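P35 antigen (Borrelia burgdorferi, PDB 4ALY) is an outer surface lipoprotein of the Lyme disease spirochaete that is critical for establishing infection after a tick bite. Local coordinates at residues S154-D159 against T239-L244; N85-S90 against I184-L189; S138-E143 against K219-T224; K167-N172 against A255-I260. All coordinates share one frame; numbering follows the deposited sequence.

Contact 1. Residues S154-D159 against T239-L244; sequences SKLSQD and TDVSKL
One flat group of S154-D159 reaches the opposing segment: the carboxylate of D159, whose OD2 comes within 4.2 Å of V241 CG1, while its OD1 accepts from the backbone N of N161. The second carboxylate, that of D240, acts inside its own turn. Its OD1 is met from above the carboxylate plane, 45° out of it, by the backbone N of K243, 3.0 Å from N to OD1, and a long ion pair links OD2 of D240 with K243 NZ. This is a side-chain N-cap: D240 follows helix 235-239 directly and opens helix 241-250. In the all-helical fold of BBA64 the contact therefore sets the beginning of one helix against the C-terminal end of another, helix 143-157, well away from the middle of the molecule. L156 carries most of the apolar part. Its CD2 sits 3.5 Å from V241 CG2, a methyl set anti to the backbone N of V241, and equally near V241 O. At its branch point, CG of L156 rests 3.8 Å from L244 CD2, the two leucines meeting at a slant. The same L244 methyl touches K155 at CB, 4.0 Å from CD2 to CB, after which the extended lysine chain runs on to place NZ in hydrogen bonds with Y231 OH and Q238 O. Y162 packs on both L156 and V241.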
loop_
_atom_site.group_PDB
_atom_site.type_symbol
_atom_site.label_atom_id
_atom_site.label_comp_id
_atom_site.label_asym_id
_atom_site.label_seq_id
_atom_site.Cartn_x
_atom_site.Cartn_y
_atom_site.Cartn_z
ATOM N N SER A 154 -0.402 13.440 11.774
ATOM C CA SER A 154 0.517 13.846 12.808
ATOM C C SER A 154 -0.281 14.420 13.960
ATOM O O SER A 154 0.208 14.449 15.110
ATOM C CB SER A 154 1.383 14.988 12.309
ATOM O OG SER A 154 2.467 14.518 11.565
ATOM N N LYS A 155 -1.478 14.922 13.687
ATOM C CA LYS A 155 -2.245 15.510 14.781
ATOM C C LYS A 155 -2.691 14.359 15.686
ATOM O O LYS A 155 -2.629 14.501 16.899
ATOM C CB LYS A 155 -3.404 16.343 14.288
ATOM C CG LYS A 155 -2.957 17.657 13.652
ATOM C CD LYS A 155 -4.146 18.589 13.544
ATOM C CE LYS A 155 -3.688 20.035 13.624
ATOM N NZ LYS A 155 -4.767 20.874 13.064
ATOM N N LEU A 156 -3.066 13.215 15.078
ATOM C CA LEU A 156 -3.445 12.012 15.800
ATOM C C LEU A 156 -2.246 11.303 16.419
ATOM O O LEU A 156 -2.325 10.805 17.534
ATOM C CB LEU A 156 -4.120 11.020 14.860
ATOM C CG LEU A 156 -5.523 11.312 14.378
ATOM C CD1 LEU A 156 -5.960 10.348 13.260
ATOM C CD2 LEU A 156 -6.506 11.341 15.582
ATOM N N SER A 157 -1.143 11.211 15.699
ATOM C CA SER A 157 0.006 10.484 16.214
ATOM C C SER A 157 0.610 11.180 17.476
ATOM O O SER A 157 1.233 10.546 18.344
ATOM C CB SER A 157 1.027 10.296 15.092
ATOM O OG SER A 157 2.157 9.506 15.506
ATOM N N GLN A 158 0.387 12.491 17.602
ATOM C CA GLN A 158 0.762 13.234 18.823
ATOM C C GLN A 158 0.016 12.763 20.110
ATOM O O GLN A 158 0.317 13.193 21.243
ATOM C CB GLN A 158 0.571 14.736 18.562
ATOM C CG GLN A 158 1.645 15.313 17.637
ATOM C CD GLN A 158 1.528 16.802 17.389
ATOM O OE1 GLN A 158 0.678 17.262 16.630
ATOM N NE2 GLN A 158 2.402 17.556 17.992
ATOM N N ASP A 159 -0.969 11.892 19.931
ATOM C CA ASP A 159 -1.717 11.367 21.033
ATOM C C ASP A 159 -1.521 9.863 21.020
ATOM O O ASP A 159 -1.958 9.193 20.078
ATOM C CB ASP A 159 -3.203 11.738 20.870
ATOM C CG ASP A 159 -4.082 11.351 22.096
ATOM O OD1 ASP A 159 -3.849 10.347 22.771
ATOM O OD2 ASP A 159 -5.082 12.029 22.354
ATOM N N THR A 239 -9.504 20.937 15.333
ATOM C CA THR A 239 -9.264 21.372 16.735
ATOM C C THR A 239 -9.631 20.294 17.777
ATOM O O THR A 239 -9.501 20.502 18.958
ATOM C CB THR A 239 -10.077 22.652 17.043
ATOM O OG1 THR A 239 -11.451 22.392 16.747
ATOM C CG2 THR A 239 -9.633 23.840 16.167
ATOM N N ASP A 240 -10.140 19.151 17.342
ATOM C CA ASP A 240 -10.597 18.140 18.268
ATOM C C ASP A 240 -10.079 16.815 17.810
ATOM O O ASP A 240 -10.706 16.162 16.995
ATOM C CB ASP A 240 -12.141 18.120 18.401
ATOM C CG ASP A 240 -12.628 17.137 19.468
ATOM O OD1 ASP A 240 -12.161 15.986 19.534
ATOM O OD2 ASP A 240 -13.491 17.495 20.267
ATOM N N VAL A 241 -8.974 16.378 18.399
ATOM C CA VAL A 241 -8.333 15.154 17.969
ATOM C C VAL A 241 -9.176 13.879 18.169
ATOM O O VAL A 241 -9.075 12.963 17.368
ATOM C CB VAL A 241 -6.908 15.069 18.552
ATOM C CG1 VAL A 241 -6.910 15.066 20.069
ATOM C CG2 VAL A 241 -6.179 13.861 17.974
ATOM N N SER A 242 -10.064 13.835 19.171
ATOM C CA SER A 242 -10.974 12.684 19.307
ATOM C C SER A 242 -11.890 12.569 18.140
ATOM O O SER A 242 -12.170 11.458 17.705
ATOM C CB SER A 242 -11.833 12.745 20.581
ATOM O OG SER A 242 -11.059 12.257 21.679
ATOM N N LYS A 243 -12.424 13.692 17.655
ATOM C CA LYS A 243 -13.379 13.639 16.537
ATOM C C LYS A 243 -12.526 13.236 15.345
ATOM O O LYS A 243 -12.929 12.388 14.593
ATOM C CB LYS A 243 -14.052 14.992 16.282
ATOM C CG LYS A 243 -14.834 15.547 17.453
ATOM C CD LYS A 243 -16.034 16.350 16.978
ATOM C CE LYS A 243 -17.184 16.368 18.004
ATOM N NZ LYS A 243 -17.076 17.571 18.864
ATOM N N LEU A 244 -11.283 13.758 15.273
ATOM C CA LEU A 244 -10.402 13.429 14.166
ATOM C C LEU A 244 -10.200 11.912 14.192
ATOM O O LEU A 244 -10.384 11.241 13.162
ATOM C CB LEU A 244 -9.094 14.231 14.167
ATOM C CG LEU A 244 -8.155 13.848 13.007
ATOM C CD1 LEU A 244 -8.877 13.965 11.632
ATOM C CD2 LEU A 244 -6.793 14.570 13.006
#

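Contact 2. Residues N85-S90 against I184-L189; sequences NIIQIS and ISAKIL
I86 and I87 lay the helix 70-95 across the C-terminal end of helix 163-189, a steep helix-on-helix packing within an all-helical fold. The local axes approach to 9.6 Å and cross at -121°, a geometry that confines the touching to neighbouring side chains near the crossing point; the small S185 lies there, its CA nearest to that of I86. Contacts between carbon and a hydroxyl come first. I86 lies against S185 OG with its branch carbon and both arms: CB and CG2 of I86 are each 3.6 Å from OG, and CD1 of I86 is slightly farther. The hydroxyl is not left without a polar partner on this hydrocarbon surface, since OG turns back along its own helix and hydrogen-bonds M181 O. Purely apolar contacts form the second group and belong to I87. Its CG1 meets S185 CB at 4.0 Å and L189 CD1 at 3.8 Å, the I87 and L189 side chains running antiparallel alongside one another. F210 of helix 200-233 also packs on S185, so this serine is buried where its own helix meets helices 70-95 and 200-233, whereas A186 lies at the exposed margin. The isoleucine chains are shaped differently: that of I86 is extended to CD1, but that of I87 is bent (chi2 -77°), and the bend brings I87 CD1 to 4.4 Å from A186 CB.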
loop_
_atom_site.group_PDB
_atom_site.type_symbol
_atom_site.label_atom_id
_atom_site.label_comp_id
_atom_site.label_asym_id
_atom_site.label_seq_id
_atom_site.Cartn_x
_atom_site.Cartn_y
_atom_site.Cartn_z
ATOM N N ASN A 85 4.857 -2.630 -15.584
ATOM C CA ASN A 85 4.497 -1.284 -15.121
ATOM C C ASN A 85 4.695 -1.042 -13.582
ATOM O O ASN A 85 5.246 0.004 -13.171
ATOM C CB ASN A 85 3.116 -0.898 -15.607
ATOM C CG ASN A 85 2.759 0.544 -15.315
ATOM O OD1 ASN A 85 3.504 1.480 -15.655
ATOM N ND2 ASN A 85 1.593 0.749 -14.700
ATOM N N ILE A 86 4.390 -2.054 -12.761
ATOM C CA ILE A 86 4.533 -1.924 -11.340
ATOM C C ILE A 86 5.979 -1.902 -10.904
ATOM O O ILE A 86 6.355 -1.089 -10.037
ATOM C CB ILE A 86 3.684 -2.974 -10.611
ATOM C CG1 ILE A 86 2.222 -2.527 -10.704
ATOM C CG2 ILE A 86 4.111 -3.175 -9.159
ATOM C CD1 ILE A 86 1.258 -3.640 -10.360
ATOM N N ILE A 87 6.798 -2.761 -11.491
ATOM C CA ILE A 87 8.233 -2.719 -11.237
ATOM C C ILE A 87 8.885 -1.416 -11.773
ATOM O O ILE A 87 9.741 -0.849 -11.095
ATOM C CB ILE A 87 8.935 -4.036 -11.658
ATOM C CG1 ILE A 87 8.296 -5.210 -10.927
ATOM C CG2 ILE A 87 10.466 -4.025 -11.400
ATOM C CD1 ILE A 87 8.699 -5.369 -9.455
ATOM N N GLN A 88 8.447 -0.891 -12.911
ATOM C CA GLN A 88 9.150 0.270 -13.482
ATOM C C GLN A 88 8.910 1.420 -12.531
ATOM O O GLN A 88 9.832 1.951 -11.985
ATOM C CB GLN A 88 8.761 0.672 -14.932
ATOM C CG GLN A 88 8.379 -0.436 -15.921
ATOM C CD GLN A 88 9.538 -1.049 -16.777
ATOM O OE1 GLN A 88 10.516 -1.616 -16.233
ATOM N NE2 GLN A 88 9.386 -0.994 -18.124
ATOM N N ILE A 89 7.656 1.769 -12.340
ATOM C CA ILE A 89 7.175 2.698 -11.311
ATOM C C ILE A 89 7.949 2.573 -9.985
ATOM O O ILE A 89 8.487 3.548 -9.484
ATOM C CB ILE A 89 5.660 2.539 -11.102
ATOM C CG1 ILE A 89 4.896 2.981 -12.361
ATOM C CG2 ILE A 89 5.196 3.364 -9.920
ATOM C CD1 ILE A 89 3.353 2.726 -12.338
ATOM N N SER A 90 8.076 1.373 -9.445
ATOM C CA SER A 90 8.808 1.258 -8.178
ATOM C C SER A 90 10.271 1.681 -8.227
ATOM O O SER A 90 10.780 2.174 -7.207
ATOM C CB SER A 90 8.677 -0.117 -7.552
ATOM O OG SER A 90 9.748 -0.911 -7.963
ATOM N N ILE A 184 4.051 -9.765 -6.020
ATOM C CA ILE A 184 3.336 -10.478 -7.065
ATOM C C ILE A 184 3.905 -10.133 -8.456
ATOM O O ILE A 184 4.059 -11.027 -9.235
ATOM C CB ILE A 184 1.801 -10.276 -6.954
ATOM C CG1 ILE A 184 1.225 -11.223 -5.912
ATOM C CG2 ILE A 184 1.074 -10.395 -8.305
ATOM C CD1 ILE A 184 -0.047 -10.686 -5.307
ATOM N N SER A 185 4.250 -8.877 -8.757
ATOM C CA SER A 185 4.830 -8.586 -10.057
ATOM C C SER A 185 6.221 -9.200 -10.217
ATOM O O SER A 185 6.579 -9.619 -11.310
ATOM C CB SER A 185 4.868 -7.093 -10.343
ATOM O OG SER A 185 3.589 -6.532 -10.276
ATOM N N ALA A 186 6.996 -9.249 -9.130
ATOM C CA ALA A 186 8.333 -9.837 -9.148
ATOM C C ALA A 186 8.225 -11.353 -9.291
ATOM O O ALA A 186 8.975 -11.944 -10.074
ATOM C CB ALA A 186 9.143 -9.453 -7.893
ATOM N N LYS A 187 7.300 -11.969 -8.542
ATOM C CA LYS A 187 6.982 -13.385 -8.738
ATOM C C LYS A 187 6.719 -13.753 -10.201
ATOM O O LYS A 187 7.325 -14.678 -10.715
ATOM C CB LYS A 187 5.824 -13.833 -7.837
ATOM C CG LYS A 187 6.335 -14.218 -6.461
ATOM C CD LYS A 187 5.234 -14.498 -5.460
ATOM C CE LYS A 187 5.946 -15.173 -4.285
ATOM N NZ LYS A 187 5.252 -15.089 -2.974
ATOM N N ILE A 188 5.824 -13.016 -10.854
ATOM C CA ILE A 188 5.372 -13.316 -12.209
ATOM C C ILE A 188 6.503 -13.132 -13.212
ATOM O O ILE A 188 6.751 -14.031 -14.022
ATOM C CB ILE A 188 4.167 -12.419 -12.635
ATOM C CG1 ILE A 188 2.904 -12.806 -11.861
ATOM C CG2 ILE A 188 3.974 -12.397 -14.166
ATOM C CD1 ILE A 188 1.707 -11.966 -12.240
ATOM N N LEU A 189 7.164 -11.968 -13.175
ATOM C CA LEU A 189 8.307 -11.662 -14.056
ATOM C C LEU A 189 9.498 -12.598 -13.852
ATOM O O LEU A 189 10.268 -12.851 -14.780
ATOM C CB LEU A 189 8.758 -10.226 -13.875
ATOM C CG LEU A 189 7.862 -9.055 -14.253
ATOM C CD1 LEU A 189 8.550 -7.795 -13.732
ATOM C CD2 LEU A 189 7.615 -8.933 -15.760
#

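Contact 3. Residues S138-E143 against K219-T224; sequences SLNFNE and KWLKDT. With SO4 (sulfate ion), chain D.
A Schellman motif ends helix 129-137, and the turn it makes is docked on the middle of the long helix 200-233. N140, with positive phi, is its C-prime residue, the closing bonds running from N140 N to T137 O and from F141 N to Y136 O. Two residues earlier, S138 receives the indole of W220: NE1 donates to OG over 3.0 Å, at 144°, with the oxygen tilted 27° from the ring plane. S138 OG is bonded to L135 O as well, so the serine hydroxyl joins the helix end to the buried tryptophan, whose ring also packs on T169, L170 and R173 of helix 163-189. L139 drops its CD2 methyl between W220 and T224, 3.5 Å from T224 OG1 and 3.7 Å from T224 CG2, while I146 and L149 of helix 143-157 also pack on L139. L221 meets the turn with both branches: CD2 lies 3.7 Å from L139 CA, and CD1 is 3.5 Å from N140 ND2, the N140 and L221 side chains crossing at about a right angle. The same ND2 of N140 donates a weak hydrogen bond to O3 of a sulfate ion, probably from the crystallisation liquor, 3.0 Å away.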
loop_
_atom_site.group_PDB
_atom_site.type_symbol
_atom_site.label_atom_id
_atom_site.label_comp_id
_atom_site.label_asym_id
_atom_site.label_seq_id
_atom_site.Cartn_x
_atom_site.Cartn_y
_atom_site.Cartn_z
ATOM N N SER A 138 2.217 3.970 -2.605
ATOM C CA SER A 138 0.859 3.465 -2.410
ATOM C C SER A 138 -0.111 4.592 -2.562
ATOM O O SER A 138 -1.333 4.401 -2.684
ATOM C CB SER A 138 0.713 2.752 -1.050
ATOM O OG SER A 138 0.471 3.652 0.021
ATOM N N LEU A 139 0.431 5.793 -2.500
ATOM C CA LEU A 139 -0.378 6.998 -2.681
ATOM C C LEU A 139 0.083 7.616 -4.036
ATOM O O LEU A 139 0.101 8.858 -4.198
ATOM C CB LEU A 139 -0.146 7.962 -1.464
ATOM C CG LEU A 139 -0.811 7.605 -0.123
ATOM C CD1 LEU A 139 -0.216 8.198 1.200
ATOM C CD2 LEU A 139 -2.300 7.883 -0.258
ATOM N N ASN A 140 0.550 6.748 -4.952
ATOM C CA ASN A 140 0.992 7.217 -6.290
ATOM C C ASN A 140 2.128 8.247 -6.299
ATOM O O ASN A 140 2.311 8.973 -7.247
ATOM C CB ASN A 140 -0.220 7.753 -7.105
ATOM C CG ASN A 140 -1.200 6.645 -7.505
ATOM O OD1 ASN A 140 -0.885 5.473 -7.476
ATOM N ND2 ASN A 140 -2.376 7.025 -7.862
ATOM N N PHE A 141 2.858 8.332 -5.205
ATOM C CA PHE A 141 3.989 9.269 -5.060
ATOM C C PHE A 141 3.541 10.692 -5.362
ATOM O O PHE A 141 4.247 11.519 -5.914
ATOM C CB PHE A 141 5.264 8.868 -5.858
ATOM C CG PHE A 141 6.520 9.013 -5.041
ATOM C CD1 PHE A 141 7.090 10.255 -4.855
ATOM C CD2 PHE A 141 7.092 7.885 -4.371
ATOM C CE1 PHE A 141 8.216 10.393 -4.064
ATOM C CE2 PHE A 141 8.194 8.036 -3.574
ATOM C CZ PHE A 141 8.776 9.279 -3.438
ATOM N N ASN A 142 2.338 10.991 -4.928
ATOM C CA ASN A 142 1.878 12.316 -5.047
ATOM C C ASN A 142 2.304 13.023 -3.831
ATOM O O ASN A 142 1.592 12.990 -2.806
ATOM C CB ASN A 142 0.385 12.318 -5.064
ATOM C CG ASN A 142 -0.153 13.695 -5.181
ATOM O OD1 ASN A 142 0.332 14.651 -4.542
ATOM N ND2 ASN A 142 -1.146 13.821 -5.985
ATOM N N GLU A 143 3.433 13.712 -3.935
ATOM C CA GLU A 143 4.048 14.276 -2.741
ATOM C C GLU A 143 3.125 15.251 -2.013
ATOM O O GLU A 143 3.302 15.480 -0.819
ATOM C CB GLU A 143 5.388 14.889 -3.100
ATOM C CG GLU A 143 6.318 13.876 -3.784
ATOM C CD GLU A 143 7.618 14.486 -4.269
ATOM O OE1 GLU A 143 7.897 15.670 -3.999
ATOM O OE2 GLU A 143 8.378 13.789 -4.955
ATOM N N LYS A 219 -9.317 2.269 -3.322
ATOM C CA LYS A 219 -10.172 2.656 -2.236
ATOM C C LYS A 219 -9.320 3.312 -1.134
ATOM O O LYS A 219 -9.787 4.198 -0.431
ATOM C CB LYS A 219 -10.939 1.438 -1.726
ATOM C CG LYS A 219 -12.091 1.849 -0.844
ATOM C CD LYS A 219 -12.483 0.719 0.068
ATOM C CE LYS A 219 -13.635 1.170 0.974
ATOM N NZ LYS A 219 -13.875 0.073 1.947
ATOM N N TRP A 220 -8.064 2.885 -1.008
ATOM C CA TRP A 220 -7.061 3.549 -0.143
ATOM C C TRP A 220 -6.805 4.942 -0.643
ATOM O O TRP A 220 -6.711 5.884 0.135
ATOM C CB TRP A 220 -5.789 2.713 -0.101
ATOM C CG TRP A 220 -4.536 3.354 0.443
ATOM C CD1 TRP A 220 -3.372 3.623 -0.242
ATOM C CD2 TRP A 220 -4.262 3.786 1.834
ATOM N NE1 TRP A 220 -2.422 4.161 0.596
ATOM C CE2 TRP A 220 -2.911 4.312 1.841
ATOM C CE3 TRP A 220 -4.996 3.784 3.038
ATOM C CZ2 TRP A 220 -2.312 4.803 3.012
ATOM C CZ3 TRP A 220 -4.388 4.284 4.217
ATOM C CH2 TRP A 220 -3.093 4.799 4.198
ATOM N N LEU A 221 -6.751 5.105 -1.956
ATOM C CA LEU A 221 -6.531 6.445 -2.520
ATOM C C LEU A 221 -7.742 7.296 -2.278
ATOM O O LEU A 221 -7.613 8.481 -1.930
ATOM C CB LEU A 221 -6.199 6.400 -4.026
ATOM C CG LEU A 221 -4.834 5.795 -4.480
ATOM C CD1 LEU A 221 -4.835 5.397 -5.961
ATOM C CD2 LEU A 221 -3.732 6.798 -4.184
ATOM N N LYS A 222 -8.919 6.707 -2.475
ATOM C CA LYS A 222 -10.189 7.415 -2.210
ATOM C C LYS A 222 -10.431 7.801 -0.709
ATOM O O LYS A 222 -10.880 8.939 -0.371
ATOM C CB LYS A 222 -11.354 6.613 -2.812
ATOM C CG LYS A 222 -12.736 7.247 -2.616
ATOM C CD LYS A 222 -13.537 6.573 -1.495
ATOM C CE LYS A 222 -14.911 6.098 -2.012
ATOM N NZ LYS A 222 -15.967 7.157 -1.997
ATOM N N ASP A 223 -10.163 6.873 0.199
ATOM C CA ASP A 223 -10.406 7.216 1.622
ATOM C C ASP A 223 -9.440 8.308 2.081
ATOM O O ASP A 223 -9.773 9.082 2.962
ATOM C CB ASP A 223 -10.347 5.999 2.576
ATOM C CG ASP A 223 -11.490 4.990 2.358
ATOM O OD1 ASP A 223 -12.557 5.380 1.861
ATOM O OD2 ASP A 223 -11.305 3.793 2.671
ATOM N N THR A 224 -8.299 8.419 1.402
ATOM C CA THR A 224 -7.209 9.320 1.791
ATOM C C THR A 224 -7.595 10.690 1.404
ATOM O O THR A 224 -7.444 11.617 2.189
ATOM C CB THR A 224 -5.894 9.084 1.019
ATOM O OG1 THR A 224 -5.468 7.768 1.188
ATOM C CG2 THR A 224 -4.854 9.861 1.627
HETATM S S SO4 D . -2.335 10.885 -8.865
HETATM O O1 SO4 D . -0.997 11.489 -8.651
HETATM O O2 SO4 D . -3.098 10.781 -7.580
HETATM O O3 SO4 D . -2.160 9.549 -9.481
HETATM O O4 SO4 D . -3.071 11.730 -9.832
#

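Contact 4. Residues K167-N172 against A255-I260; sequences KETLIN and AQFANI
F257 holds its CG anti to its own carbonyl carbon (chi1 -77°), which carries the phenyl ring from helix 254-275 across to E168, whose chain runs extended beyond CG and passes over one face of it. E168 CG stands 3.8 Å from the ring centroid and only 10° off the ring normal, a CH-pi contact. From there the glutamate carries on past the ring with its carboxylate turned steeply to the ring plane, putting OE2 at 3.6 Å from F257 CE2; a long, weak ion pair joins that oxygen to R249. Backbone atoms of helix 163-189 also come close to the ring: E168 O is 3.5 Å from F257 CE1 and T169 N 3.7 Å from F257 CZ. T169 CA lies in the ring plane at the edge, while T169 OG1 is bonded to L165 O of its own helix. One turn further along, N172 CB approaches F257 CD1 at 4.2 Å and N172 O touches the CG2 methyl of I260. The phenyl thus spans most of a wide gap, 11.4 Å between the local axes, which are inclined by 16°: two nearly parallel helices, distant in sequence, lying side by side in an alpha-helical bundle.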
loop_
_atom_site.group_PDB
_atom_site.type_symbol
_atom_site.label_atom_id
_atom_site.label_comp_id
_atom_site.label_asym_id
_atom_site.label_seq_id
_atom_site.Cartn_x
_atom_site.Cartn_y
_atom_site.Cartn_z
ATOM N N LYS A 167 -0.430 4.138 12.603
ATOM C CA LYS A 167 0.448 3.071 12.189
ATOM C C LYS A 167 -0.360 2.004 11.394
ATOM O O LYS A 167 -0.083 1.773 10.207
ATOM C CB LYS A 167 1.138 2.514 13.452
ATOM C CG LYS A 167 2.153 1.438 13.208
ATOM C CD LYS A 167 1.479 0.082 13.203
ATOM C CE LYS A 167 2.488 -0.990 12.796
ATOM N NZ LYS A 167 1.724 -2.147 12.240
ATOM N N GLU A 168 -1.394 1.418 12.014
ATOM C CA GLU A 168 -2.199 0.341 11.393
ATOM C C GLU A 168 -2.597 0.833 9.965
ATOM O O GLU A 168 -2.342 0.173 8.942
ATOM C CB GLU A 168 -3.462 0.137 12.270
ATOM C CG GLU A 168 -4.077 -1.238 12.594
ATOM C CD GLU A 168 -4.880 -1.226 13.940
ATOM O OE1 GLU A 168 -4.225 -1.158 15.037
ATOM O OE2 GLU A 168 -6.166 -1.277 13.948
ATOM N N THR A 169 -3.194 2.010 9.903
ATOM C CA THR A 169 -3.653 2.589 8.649
ATOM C C THR A 169 -2.539 2.686 7.577
ATOM O O THR A 169 -2.747 2.313 6.439
ATOM C CB THR A 169 -4.223 3.975 8.944
ATOM O OG1 THR A 169 -5.301 3.848 9.905
ATOM C CG2 THR A 169 -4.653 4.657 7.694
ATOM N N LEU A 170 -1.345 3.129 7.975
ATOM C CA LEU A 170 -0.312 3.426 7.025
ATOM C C LEU A 170 0.384 2.129 6.616
ATOM O O LEU A 170 0.755 1.910 5.456
ATOM C CB LEU A 170 0.680 4.444 7.634
ATOM C CG LEU A 170 0.291 5.936 7.724
ATOM C CD1 LEU A 170 1.445 6.762 8.329
ATOM C CD2 LEU A 170 -0.095 6.506 6.357
ATOM N N ILE A 171 0.553 1.257 7.583
ATOM C CA ILE A 171 1.356 0.086 7.353
ATOM C C ILE A 171 0.540 -1.133 6.932
ATOM O O ILE A 171 0.861 -1.792 5.951
ATOM C CB ILE A 171 2.207 -0.176 8.603
ATOM C CG1 ILE A 171 3.157 1.041 8.724
ATOM C CG2 ILE A 171 2.883 -1.563 8.504
ATOM C CD1 ILE A 171 4.172 0.940 9.831
ATOM N N ASN A 172 -0.525 -1.406 7.652
ATOM C CA ASN A 172 -1.265 -2.634 7.436
ATOM C C ASN A 172 -2.239 -2.437 6.316
ATOM O O ASN A 172 -2.587 -3.432 5.669
ATOM C CB ASN A 172 -2.004 -3.031 8.697
ATOM C CG ASN A 172 -1.057 -3.347 9.856
ATOM O OD1 ASN A 172 -1.027 -4.460 10.279
ATOM N ND2 ASN A 172 -0.268 -2.384 10.327
ATOM N N ALA A 255 -12.522 -4.895 11.578
ATOM C CA ALA A 255 -12.809 -5.998 10.666
ATOM C C ALA A 255 -12.266 -5.684 9.255
ATOM O O ALA A 255 -11.785 -6.587 8.543
ATOM C CB ALA A 255 -14.301 -6.323 10.636
ATOM N N GLN A 256 -12.362 -4.423 8.849
ATOM C CA GLN A 256 -11.847 -4.000 7.540
ATOM C C GLN A 256 -10.328 -4.214 7.425
ATOM O O GLN A 256 -9.843 -4.530 6.358
ATOM C CB GLN A 256 -12.181 -2.540 7.282
ATOM C CG GLN A 256 -13.605 -2.229 6.883
ATOM C CD GLN A 256 -13.815 -0.723 6.743
ATOM O OE1 GLN A 256 -13.446 0.070 7.642
ATOM N NE2 GLN A 256 -14.431 -0.309 5.620
ATOM N N PHE A 257 -9.584 -4.121 8.536
ATOM C CA PHE A 257 -8.153 -4.497 8.499
ATOM C C PHE A 257 -7.966 -5.992 8.306
ATOM O O PHE A 257 -7.175 -6.450 7.435
ATOM C CB PHE A 257 -7.370 -4.043 9.765
ATOM C CG PHE A 257 -7.031 -2.561 9.790
ATOM C CD1 PHE A 257 -6.047 -2.015 8.932
ATOM C CD2 PHE A 257 -7.686 -1.704 10.683
ATOM C CE1 PHE A 257 -5.726 -0.660 8.987
ATOM C CE2 PHE A 257 -7.399 -0.359 10.724
ATOM C CZ PHE A 257 -6.414 0.169 9.881
ATOM N N ALA A 258 -8.642 -6.761 9.156
ATOM C CA ALA A 258 -8.580 -8.232 9.031
ATOM C C ALA A 258 -8.993 -8.673 7.647
ATOM O O ALA A 258 -8.332 -9.495 7.077
ATOM C CB ALA A 258 -9.378 -8.947 10.123
ATOM N N ASN A 259 -10.031 -8.081 7.076
ATOM C CA ASN A 259 -10.404 -8.420 5.697
ATOM C C ASN A 259 -9.289 -8.121 4.673
ATOM O O ASN A 259 -8.850 -9.012 3.901
ATOM C CB ASN A 259 -11.760 -7.794 5.344
ATOM C CG ASN A 259 -12.909 -8.277 6.301
ATOM O OD1 ASN A 259 -12.788 -9.312 7.031
ATOM N ND2 ASN A 259 -14.019 -7.526 6.309
ATOM N N ILE A 260 -8.793 -6.880 4.713
ATOM C CA ILE A 260 -7.664 -6.450 3.878
ATOM C C ILE A 260 -6.485 -7.387 4.036
ATOM O O ILE A 260 -5.960 -7.889 3.055
ATOM C CB ILE A 260 -7.263 -4.988 4.171
ATOM C CG1 ILE A 260 -8.378 -4.061 3.731
ATOM C CG2 ILE A 260 -5.981 -4.594 3.429
ATOM C CD1 ILE A 260 -8.251 -2.646 4.275
#

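From the N terminus, the chain opens contact 2 on helix 70-95, contact 3 in the turn after helix 129-137, contact 1 at the end of helix 143-157 and contact 4 on helix 163-189. It closes them in the same order, on helices 163-189, 200-233, 241-250 and 254-275, so every pair of loops crosses and none nests. Helix 163-189 serves contacts 4 and 2, whose centres are about 23 Å apart. Contacts 3 and 4 touch where W220 CH2 comes within 3.4 Å of T169 O, joining helices 200-233 and 163-189. Contacts 1 and 2, centres about 36 Å apart, lie on opposite sides of the chain's centre.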